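Endoglucanase (Clostridium thermocellum, PDB 2YIK) probably hydrolyses cellulose as a family 9 glycoside hydrolase with endoglucanase activity. Local coordinates at residues V156-F161 / Y230-D235; W207-E212 / G261-E266; G313-W318 / V385-W390. One frame throughout, in Å; residues are numbered along the deposited sequence.

Contact 1. Residues V156-F161 / Y230-D235; sequences VILRYF and YMNFKD
This is a buried helix-to-helix packing contact in the catalytic domain. R159 and L158 of helix 151-167 meet F233 and N232 of helix 216-233. The contact centre lies about 14 Å from the centre of the chain. The backbones stay well apart, with 9.3 Å between the CA atoms of L158 and N232, so side chains fill the gap. No hydrogen bond crosses it.

R159 and F233 make the closest approach. The arginine chain is extended from CG to NE. It passes the F233 ring at a slant, touching with CG, NE and NH2. R159 CG lies 3.9 Å from F233 CZ. R159 NE lies 3.7 Å from F233 CE1. R159 NH2 lies 3.9 Å from F233 CD1. The guanidinium is not stacked flat on the ring, since the two planes are 62° apart, and the approach is oblique. For F233, chi1 of -71° sets CG beside the backbone N, and the ring reaches into the space between the helices.

Such helix-to-helix packing is what builds the (alpha/alpha)6 barrel, the fold of family 9 catalytic domains. Here each helix contributes two consecutive residues. L158 points toward the second helix, and its CD1 methyl reaches the end of the N232 side chain, crossing it at about a right angle. This is contact at van der Waals range only. N232 also touches Y139 of helix 124-140.

The charge of R159 is met just beyond the second segment, where NH2 forms a salt bridge with D237. Y240 of helix 238-257 makes a cation-pi contact with R159 and meets F233 edge-to-face, which joins a third helix to the pair.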
loop_
_atom_site.group_PDB
_atom_site.type_symbol
_atom_site.label_atom_id
_atom_site.label_comp_id
_atom_site.label_asym_id
_atom_site.label_seq_id
_atom_site.Cartn_x
_atom_site.Cartn_y
_atom_site.Cartn_z
ATOM N N VAL A 156 5.381 9.332 -10.122
ATOM C CA VAL A 156 5.997 8.291 -10.939
ATOM C C VAL A 156 5.738 6.918 -10.316
ATOM O O VAL A 156 5.451 5.942 -11.024
ATOM C CB VAL A 156 7.522 8.504 -11.086
ATOM C CG1 VAL A 156 8.158 7.296 -11.756
ATOM C CG2 VAL A 156 7.787 9.761 -11.918
ATOM N N ILE A 157 5.838 6.847 -8.991
ATOM C CA ILE A 157 5.602 5.594 -8.281
ATOM C C ILE A 157 4.124 5.205 -8.375
ATOM O O ILE A 157 3.813 4.056 -8.661
ATOM C CB ILE A 157 6.003 5.689 -6.776
ATOM C CG1 ILE A 157 7.521 5.614 -6.617
ATOM C CG2 ILE A 157 5.397 4.532 -6.003
ATOM C CD1 ILE A 157 8.270 6.584 -7.493
ATOM N N LEU A 158 3.225 6.163 -8.151
ATOM C CA LEU A 158 1.793 5.877 -8.214
ATOM C C LEU A 158 1.324 5.478 -9.613
ATOM O O LEU A 158 0.418 4.658 -9.754
ATOM C CB LEU A 158 0.995 7.069 -7.687
ATOM C CG LEU A 158 1.181 7.286 -6.178
ATOM C CD1 LEU A 158 0.683 8.650 -5.773
ATOM C CD2 LEU A 158 0.449 6.185 -5.407
ATOM N N ARG A 159 1.940 6.052 -10.645
ATOM C CA ARG A 159 1.590 5.698 -12.016
ATOM C C ARG A 159 2.073 4.280 -12.297
ATOM O O ARG A 159 1.386 3.502 -12.961
ATOM C CB ARG A 159 2.240 6.653 -13.023
ATOM C CG ARG A 159 1.507 7.971 -13.216
ATOM C CD ARG A 159 2.316 8.904 -14.115
ATOM N NE ARG A 159 1.657 10.190 -14.350
ATOM C CZ ARG A 159 0.703 10.396 -15.256
ATOM N NH1 ARG A 159 0.284 9.398 -16.030
ATOM N NH2 ARG A 159 0.179 11.604 -15.398
ATOM N N TYR A 160 3.252 3.939 -11.784
ATOM C CA TYR A 160 3.788 2.607 -12.005
ATOM C C TYR A 160 2.915 1.541 -11.341
ATOM O O TYR A 160 2.741 0.454 -11.897
ATOM C CB TYR A 160 5.229 2.507 -11.495
ATOM C CG TYR A 160 6.080 1.528 -12.289
ATOM C CD1 TYR A 160 6.484 1.827 -13.594
ATOM C CD2 TYR A 160 6.469 0.305 -11.742
ATOM C CE1 TYR A 160 7.253 0.936 -14.335
ATOM C CE2 TYR A 160 7.242 -0.595 -12.473
ATOM C CZ TYR A 160 7.629 -0.276 -13.771
ATOM O OH TYR A 160 8.377 -1.165 -14.510
ATOM N N PHE A 161 2.372 1.843 -10.160
ATOM C CA PHE A 161 1.491 0.899 -9.451
ATOM C C PHE A 161 0.193 0.712 -10.231
ATOM O O PHE A 161 -0.176 -0.393 -10.610
ATOM C CB PHE A 161 1.077 1.422 -8.065
ATOM C CG PHE A 161 1.957 0.971 -6.932
ATOM C CD1 PHE A 161 2.008 -0.369 -6.545
ATOM C CD2 PHE A 161 2.686 1.903 -6.206
ATOM C CE1 PHE A 161 2.775 -0.763 -5.444
ATOM C CE2 PHE A 161 3.450 1.524 -5.113
ATOM C CZ PHE A 161 3.498 0.187 -4.726
ATOM N N TYR A 230 -7.424 8.581 -9.386
ATOM C CA TYR A 230 -8.262 9.584 -10.017
ATOM C C TYR A 230 -8.195 10.853 -9.171
ATOM O O TYR A 230 -7.954 11.946 -9.692
ATOM C CB TYR A 230 -9.715 9.110 -10.108
ATOM C CG TYR A 230 -10.694 10.245 -10.304
ATOM C CD1 TYR A 230 -10.926 10.795 -11.565
ATOM C CD2 TYR A 230 -11.346 10.813 -9.211
ATOM C CE1 TYR A 230 -11.793 11.889 -11.730
ATOM C CE2 TYR A 230 -12.203 11.902 -9.362
ATOM C CZ TYR A 230 -12.423 12.431 -10.620
ATOM O OH TYR A 230 -13.290 13.489 -10.749
ATOM N N MET A 231 -8.404 10.704 -7.864
ATOM C CA MET A 231 -8.380 11.845 -6.952
ATOM C C MET A 231 -7.066 12.617 -7.029
ATOM O O MET A 231 -7.053 13.842 -6.933
ATOM C CB MET A 231 -8.608 11.397 -5.501
ATOM C CG MET A 231 -10.005 10.881 -5.176
ATOM S SD MET A 231 -11.354 12.021 -5.561
ATOM C CE MET A 231 -11.150 13.287 -4.321
ATOM N N ASN A 232 -5.965 11.895 -7.209
ATOM C CA ASN A 232 -4.641 12.505 -7.282
ATOM C C ASN A 232 -4.311 13.157 -8.627
ATOM O O ASN A 232 -3.497 14.077 -8.683
ATOM C CB ASN A 232 -3.567 11.454 -6.950
ATOM C CG ASN A 232 -3.474 11.152 -5.458
ATOM O OD1 ASN A 232 -3.104 10.050 -5.062
ATOM N ND2 ASN A 232 -3.791 12.138 -4.628
ATOM N N PHE A 233 -4.947 12.700 -9.702
ATOM C CA PHE A 233 -4.660 13.242 -11.029
ATOM C C PHE A 233 -5.772 14.004 -11.745
ATOM O O PHE A 233 -5.544 14.544 -12.828
ATOM C CB PHE A 233 -4.188 12.117 -11.947
ATOM C CG PHE A 233 -2.824 11.595 -11.614
ATOM C CD1 PHE A 233 -1.682 12.285 -12.011
ATOM C CD2 PHE A 233 -2.678 10.425 -10.873
ATOM C CE1 PHE A 233 -0.405 11.817 -11.674
ATOM C CE2 PHE A 233 -1.412 9.947 -10.530
ATOM C CZ PHE A 233 -0.272 10.643 -10.929
ATOM N N LYS A 234 -6.960 14.070 -11.154
ATOM C CA LYS A 234 -8.082 14.740 -11.809
ATOM C C LYS A 234 -7.890 16.182 -12.259
ATOM O O LYS A 234 -8.573 16.634 -13.179
ATOM C CB LYS A 234 -9.336 14.664 -10.936
ATOM C CG LYS A 234 -9.229 15.355 -9.587
ATOM C CD LYS A 234 -10.503 15.115 -8.803
ATOM C CE LYS A 234 -10.333 15.427 -7.329
ATOM N NZ LYS A 234 -10.781 16.800 -6.990
ATOM N N ASP A 235 -6.984 16.910 -11.618
ATOM C CA ASP A 235 -6.762 18.306 -11.983
ATOM C C ASP A 235 -5.538 18.426 -12.862
ATOM O O ASP A 235 -5.487 19.233 -13.793
ATOM C CB ASP A 235 -6.567 19.157 -10.724
ATOM C CG ASP A 235 -7.776 19.124 -9.809
ATOM O OD1 ASP A 235 -8.876 19.504 -10.267
ATOM O OD2 ASP A 235 -7.633 18.719 -8.634
#

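Contact 2. Residues W207-E212 / G261-E266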
loop_
_atom_site.group_PDB
_atom_site.type_symbol
_atom_site.label_atom_id
_atom_site.label_comp_id
_atom_site.label_asym_id
_atom_site.label_seq_id
_atom_site.Cartn_x
_atom_site.Cartn_y
_atom_site.Cartn_z
ATOM N N TRP A 207 -1.620 -15.374 -11.751
ATOM C CA TRP A 207 -2.841 -15.816 -11.089
ATOM C C TRP A 207 -3.921 -14.771 -11.361
ATOM O O TRP A 207 -3.700 -13.562 -11.206
ATOM C CB TRP A 207 -2.591 -16.021 -9.585
ATOM C CG TRP A 207 -1.325 -16.825 -9.281
ATOM C CD1 TRP A 207 -0.035 -16.401 -9.428
ATOM C CD2 TRP A 207 -1.244 -18.167 -8.765
ATOM N NE1 TRP A 207 0.842 -17.384 -9.034
ATOM C CE2 TRP A 207 0.130 -18.476 -8.622
ATOM C CE3 TRP A 207 -2.193 -19.131 -8.410
ATOM C CZ2 TRP A 207 0.575 -19.716 -8.136
ATOM C CZ3 TRP A 207 -1.748 -20.367 -7.924
ATOM C CH2 TRP A 207 -0.374 -20.643 -7.793
ATOM N N PHE A 208 -5.088 -15.250 -11.779
ATOM C CA PHE A 208 -6.186 -14.375 -12.164
ATOM C C PHE A 208 -7.479 -14.569 -11.399
ATOM O O PHE A 208 -7.840 -15.694 -11.062
ATOM C CB PHE A 208 -6.517 -14.576 -13.653
ATOM C CG PHE A 208 -5.390 -14.243 -14.595
ATOM C CD1 PHE A 208 -4.224 -15.001 -14.615
ATOM C CD2 PHE A 208 -5.505 -13.172 -15.480
ATOM C CE1 PHE A 208 -3.190 -14.697 -15.494
ATOM C CE2 PHE A 208 -4.475 -12.863 -16.361
ATOM C CZ PHE A 208 -3.318 -13.626 -16.369
ATOM N N ILE A 209 -8.177 -13.466 -11.132
ATOM C CA ILE A 209 -9.482 -13.542 -10.484
ATOM C C ILE A 209 -10.466 -13.530 -11.650
ATOM O O ILE A 209 -10.320 -12.763 -12.607
ATOM C CB ILE A 209 -9.792 -12.346 -9.550
ATOM C CG1 ILE A 209 -8.992 -12.476 -8.257
ATOM C CG2 ILE A 209 -11.281 -12.331 -9.187
ATOM C CD1 ILE A 209 -7.952 -11.415 -8.094
ATOM N N THR A 210 -11.470 -14.381 -11.537
ATOM C CA THR A 210 -12.483 -14.582 -12.553
ATOM C C THR A 210 -13.844 -14.592 -11.847
ATOM O O THR A 210 -13.899 -14.686 -10.623
ATOM C CB THR A 210 -12.155 -15.938 -13.233
ATOM O OG1 THR A 210 -11.456 -15.704 -14.459
ATOM C CG2 THR A 210 -13.367 -16.762 -13.442
ATOM N N LYS A 211 -14.938 -14.495 -12.598
ATOM C CA LYS A 211 -16.254 -14.518 -11.971
ATOM C C LYS A 211 -16.554 -15.916 -11.416
ATOM O O LYS A 211 -17.522 -16.106 -10.679
ATOM C CB LYS A 211 -17.338 -14.138 -12.980
ATOM C CG LYS A 211 -17.733 -15.263 -13.938
ATOM C CD LYS A 211 -18.585 -14.742 -15.086
ATOM C CE LYS A 211 -19.879 -14.118 -14.590
ATOM N NZ LYS A 211 -20.948 -15.150 -14.378
ATOM N N GLU A 212 -15.717 -16.887 -11.767
ATOM C CA GLU A 212 -15.919 -18.264 -11.331
ATOM C C GLU A 212 -15.564 -18.557 -9.870
ATOM O O GLU A 212 -15.962 -19.587 -9.333
ATOM C CB GLU A 212 -15.179 -19.207 -12.285
ATOM C CG GLU A 212 -15.656 -19.015 -13.726
ATOM C CD GLU A 212 -15.130 -20.043 -14.703
ATOM O OE1 GLU A 212 -14.187 -20.785 -14.361
ATOM O OE2 GLU A 212 -15.657 -20.099 -15.833
ATOM N N GLY A 261 -16.140 -13.138 -1.234
ATOM C CA GLY A 261 -15.154 -14.013 -0.629
ATOM C C GLY A 261 -13.760 -13.445 -0.815
ATOM O O GLY A 261 -13.581 -12.456 -1.525
ATOM N N VAL A 262 -12.765 -14.052 -0.176
ATOM C CA VAL A 262 -11.396 -13.578 -0.330
ATOM C C VAL A 262 -10.637 -14.545 -1.227
ATOM O O VAL A 262 -11.000 -15.713 -1.339
ATOM C CB VAL A 262 -10.663 -13.468 1.039
ATOM C CG1 VAL A 262 -11.418 -12.510 1.958
ATOM C CG2 VAL A 262 -10.529 -14.847 1.683
ATOM N N VAL A 263 -9.600 -14.059 -1.896
ATOM C CA VAL A 263 -8.803 -14.937 -2.734
ATOM C C VAL A 263 -8.178 -15.959 -1.774
ATOM O O VAL A 263 -7.615 -15.594 -0.737
ATOM C CB VAL A 263 -7.715 -14.148 -3.491
ATOM C CG1 VAL A 263 -6.719 -15.105 -4.132
ATOM C CG2 VAL A 263 -8.370 -13.284 -4.574
ATOM N N GLN A 264 -8.307 -17.238 -2.115
ATOM C CA GLN A 264 -7.796 -18.327 -1.284
ATOM C C GLN A 264 -6.305 -18.584 -1.453
ATOM O O GLN A 264 -5.731 -18.303 -2.507
ATOM C CB GLN A 264 -8.574 -19.614 -1.579
ATOM C CG GLN A 264 -10.058 -19.522 -1.278
ATOM C CD GLN A 264 -10.337 -19.359 0.208
ATOM O OE1 GLN A 264 -10.029 -20.247 1.008
ATOM N NE2 GLN A 264 -10.918 -18.219 0.588
ATOM N N GLY A 265 -5.690 -19.127 -0.406
ATOM C CA GLY A 265 -4.265 -19.414 -0.438
ATOM C C GLY A 265 -3.810 -20.240 -1.628
ATOM O O GLY A 265 -2.790 -19.934 -2.247
ATOM N N GLU A 266 -4.562 -21.288 -1.956
ATOM C CA GLU A 266 -4.221 -22.168 -3.077
ATOM C C GLU A 266 -4.328 -21.457 -4.424
ATOM O O GLU A 266 -3.810 -21.940 -5.431
ATOM C CB GLU A 266 -5.154 -23.375 -3.101
ATOM C CG GLU A 266 -6.619 -22.972 -3.184
ATOM C CD GLU A 266 -7.555 -24.157 -3.319
ATOM O OE1 GLU A 266 -7.059 -25.308 -3.316
ATOM O OE2 GLU A 266 -8.785 -23.939 -3.428
#
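Strand 206-209 of the small antiparallel sheet, which pairs with strand 177-184, meets the loop between helices 238-257 and 279-293 through I209 and V263. I209 CG1 lies 3.8 Å from V263 CG2, and I209 CD1 is 4.0 Å from the same methyl. One valine branch thus takes the whole approach. V263 chi1 of 168° puts CG1 anti to the backbone N, while CG2 is the branch that reaches the isoleucine. The CA atoms of I209 and V263 are 7.9 Å apart. Both side chains also touch I218 of helix 216-233, so the pair is part of a buried apolar cluster.

A second touch is made by W207. Its CZ3 lies 3.6 Å from E266 O, with the oxygen oblique to the ring. The indole nitrogen looks to another partner: NE1 donates to G185 O. The E266 carboxylate is likewise engaged outside the contact, in a salt bridge with K213.

Within the loop, Q264 NE2 donates to V262 O at 3.2 Å. The bond is fairly straight at 160°, but the donor sits 43° out of the carbonyl plane. It folds the glutamine back on its own chain.

No hydrogen bond joins strand and loop directly. The loop therefore lies against the strand by apolar and van der Waals packing and does not extend the sheet.

Contact 3. Residues G313-W318 / V385-W390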
loop_
_atom_site.group_PDB
_atom_site.type_symbol
_atom_site.label_atom_id
_atom_site.label_comp_id
_atom_site.label_asym_id
_atom_site.label_seq_id
_atom_site.Cartn_x
_atom_site.Cartn_y
_atom_site.Cartn_z
ATOM N N GLY A 313 -9.802 -1.371 16.882
ATOM C CA GLY A 313 -9.210 -2.665 17.147
ATOM C C GLY A 313 -7.778 -2.927 16.789
ATOM O O GLY A 313 -6.959 -3.201 17.668
ATOM N N TRP A 314 -7.509 -2.825 15.495
ATOM C CA TRP A 314 -6.205 -3.060 14.884
ATOM C C TRP A 314 -5.668 -1.707 14.376
ATOM O O TRP A 314 -6.050 -0.660 14.931
ATOM C CB TRP A 314 -6.446 -4.066 13.723
ATOM C CG TRP A 314 -5.283 -4.952 13.452
ATOM C CD1 TRP A 314 -4.591 -5.054 12.283
ATOM C CD2 TRP A 314 -4.634 -5.835 14.379
ATOM N NE1 TRP A 314 -3.551 -5.942 12.417
ATOM C CE2 TRP A 314 -3.556 -6.439 13.693
ATOM C CE3 TRP A 314 -4.867 -6.178 15.719
ATOM C CZ2 TRP A 314 -2.703 -7.356 14.305
ATOM C CZ3 TRP A 314 -4.012 -7.097 16.329
ATOM C CH2 TRP A 314 -2.949 -7.677 15.620
ATOM N N ILE A 315 -4.809 -1.676 13.348
ATOM C CA ILE A 315 -4.426 -0.407 12.741
ATOM C C ILE A 315 -4.416 -0.616 11.198
ATOM O O ILE A 315 -4.604 -1.744 10.728
ATOM C CB ILE A 315 -3.123 0.308 13.424
ATOM C CG1 ILE A 315 -2.969 1.702 12.803
ATOM C CG2 ILE A 315 -1.923 -0.570 13.399
ATOM C CD1 ILE A 315 -3.053 2.724 13.923
ATOM N N HIS A 316 -4.298 0.452 10.421
ATOM C CA HIS A 316 -4.346 0.319 8.977
ATOM C C HIS A 316 -3.197 -0.586 8.474
ATOM O O HIS A 316 -2.047 -0.331 8.798
ATOM C CB HIS A 316 -4.285 1.740 8.384
ATOM C CG HIS A 316 -4.508 1.810 6.914
ATOM N ND1 HIS A 316 -5.751 1.744 6.327
ATOM C CD2 HIS A 316 -3.629 2.025 5.884
ATOM C CE1 HIS A 316 -5.646 1.919 5.021
ATOM N NE2 HIS A 316 -4.362 2.091 4.739
ATOM N N CYS A 317 -3.497 -1.630 7.696
ATOM C CA CYS A 317 -2.450 -2.524 7.163
ATOM C C CYS A 317 -3.006 -3.350 6.004
ATOM O O CYS A 317 -4.220 -3.403 5.817
ATOM C CB CYS A 317 -1.921 -3.462 8.250
ATOM S SG CYS A 317 -3.167 -4.554 8.950
ATOM N N TRP A 318 -2.139 -4.015 5.243
ATOM C CA TRP A 318 -2.613 -4.793 4.100
ATOM C C TRP A 318 -3.746 -5.768 4.407
ATOM O O TRP A 318 -4.580 -6.029 3.548
ATOM C CB TRP A 318 -1.458 -5.552 3.419
ATOM C CG TRP A 318 -0.861 -6.681 4.218
ATOM C CD1 TRP A 318 0.294 -6.649 4.937
ATOM C CD2 TRP A 318 -1.389 -8.019 4.351
ATOM N NE1 TRP A 318 0.515 -7.871 5.529
ATOM C CE2 TRP A 318 -0.500 -8.708 5.217
ATOM C CE3 TRP A 318 -2.539 -8.655 3.892
ATOM C CZ2 TRP A 318 -0.711 -10.062 5.549
ATOM C CZ3 TRP A 318 -2.741 -9.994 4.234
ATOM C CH2 TRP A 318 -1.844 -10.670 5.083
ATOM N N VAL A 385 5.813 2.432 20.549
ATOM C CA VAL A 385 4.540 1.704 20.584
ATOM C C VAL A 385 4.640 0.507 19.637
ATOM O O VAL A 385 4.749 0.639 18.419
ATOM C CB VAL A 385 3.339 2.619 20.246
ATOM C CG1 VAL A 385 2.040 1.862 20.460
ATOM C CG2 VAL A 385 3.363 3.858 21.157
ATOM N N PHE A 386 4.589 -0.666 20.256
ATOM C CA PHE A 386 4.777 -1.974 19.632
ATOM C C PHE A 386 3.517 -2.865 19.634
ATOM O O PHE A 386 3.094 -3.314 20.697
ATOM C CB PHE A 386 5.909 -2.619 20.447
ATOM C CG PHE A 386 6.402 -3.934 19.942
ATOM C CD1 PHE A 386 5.827 -5.120 20.386
ATOM C CD2 PHE A 386 7.517 -3.997 19.110
ATOM C CE1 PHE A 386 6.360 -6.354 20.023
ATOM C CE2 PHE A 386 8.063 -5.221 18.738
ATOM C CZ PHE A 386 7.483 -6.406 19.196
ATOM N N LEU A 387 2.920 -3.123 18.466
ATOM C CA LEU A 387 1.727 -3.989 18.397
ATOM C C LEU A 387 2.191 -5.441 18.541
ATOM O O LEU A 387 1.756 -6.163 19.439
ATOM C CB LEU A 387 0.975 -3.800 17.073
ATOM C CG LEU A 387 -0.262 -4.683 16.857
ATOM C CD1 LEU A 387 -1.215 -4.576 18.037
ATOM C CD2 LEU A 387 -0.957 -4.257 15.578
ATOM N N ASN A 388 3.062 -5.868 17.635
ATOM C CA ASN A 388 3.664 -7.195 17.696
ATOM C C ASN A 388 4.991 -7.155 16.935
ATOM O O ASN A 388 5.316 -6.149 16.295
ATOM C CB ASN A 388 2.712 -8.307 17.199
ATOM C CG ASN A 388 2.277 -8.137 15.761
ATOM O OD1 ASN A 388 3.103 -8.077 14.854
ATOM N ND2 ASN A 388 0.963 -8.085 15.543
ATOM N N GLN A 389 5.767 -8.231 17.007
ATOM C CA GLN A 389 7.090 -8.270 16.378
ATOM C C GLN A 389 7.222 -8.322 14.862
ATOM O O GLN A 389 8.295 -8.022 14.332
ATOM C CB GLN A 389 7.889 -9.433 16.954
ATOM C CG GLN A 389 7.225 -10.778 16.725
ATOM C CD GLN A 389 7.933 -11.901 17.459
ATOM O OE1 GLN A 389 8.869 -12.509 16.941
ATOM N NE2 GLN A 389 7.496 -12.171 18.679
ATOM N N TRP A 390 6.169 -8.720 14.159
ATOM C CA TRP A 390 6.260 -8.803 12.712
ATOM C C TRP A 390 5.873 -7.480 12.055
ATOM O O TRP A 390 4.694 -7.188 11.844
ATOM C CB TRP A 390 5.395 -9.967 12.219
ATOM C CG TRP A 390 5.782 -11.264 12.910
ATOM C CD1 TRP A 390 6.823 -12.098 12.586
ATOM C CD2 TRP A 390 5.170 -11.826 14.082
ATOM N NE1 TRP A 390 6.892 -13.142 13.487
ATOM C CE2 TRP A 390 5.890 -12.998 14.414
ATOM C CE3 TRP A 390 4.085 -11.450 14.887
ATOM C CZ2 TRP A 390 5.555 -13.800 15.517
ATOM C CZ3 TRP A 390 3.754 -12.248 15.985
ATOM C CH2 TRP A 390 4.487 -13.408 16.288
#
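Both segments are irregular loop, with no helix or strand and no hydrogen bond between them. Their backbones come nearest at W314 and L387, whose CA atoms are 8.7 Å apart. The leucine spans that gap. Its CG lies anti to the backbone N (chi1 178°), and its CD2 methyl sits over one face of the W314 indole. CD2 is 3.8 Å from the centroid of the six-membered ring and 13° off the ring normal, which makes a CH-pi contact. L387 CD1 adds a longer touch, 4.1 Å from W314 CZ3.

N388 comes in beside the leucine. Its ND2 is 3.9 Å from W314 CH2, oblique to the ring, with amide and indole planes 38° apart. The other end of that amide is used in its own loop: N388 OD1 accepts from W390 N at 3.2 Å, closing an Asx turn. I315 CG2 adds a looser touch, 4.4 Å from L387 CD2.

I315 and L387 also both touch W372 of helix 363-373. The arrangement is one of packing between two helix-connecting loops, consistent with the helical barrel of family 9 enzymes.

Overall arrangement
Contacts 1 and 2 are buried, whereas contact 3 is partly buried and includes the exposed W314. The three contacts do not touch; their centres lie about 26 to 27 Å apart, and contacts 1 and 3 are on opposite sides of the chain's centre. Helix 216-233 relates the first two: it supplies one side of contact 1, and its I218 touches both apolar partners of contact 2. Helix 124-140 borders both contact 1 and contact 3. Chemistry follows the elements joined. Two helices meet through an arginine beside a ring, strand and loop mainly through aliphatic side chains, and two loops through a methyl over an indole.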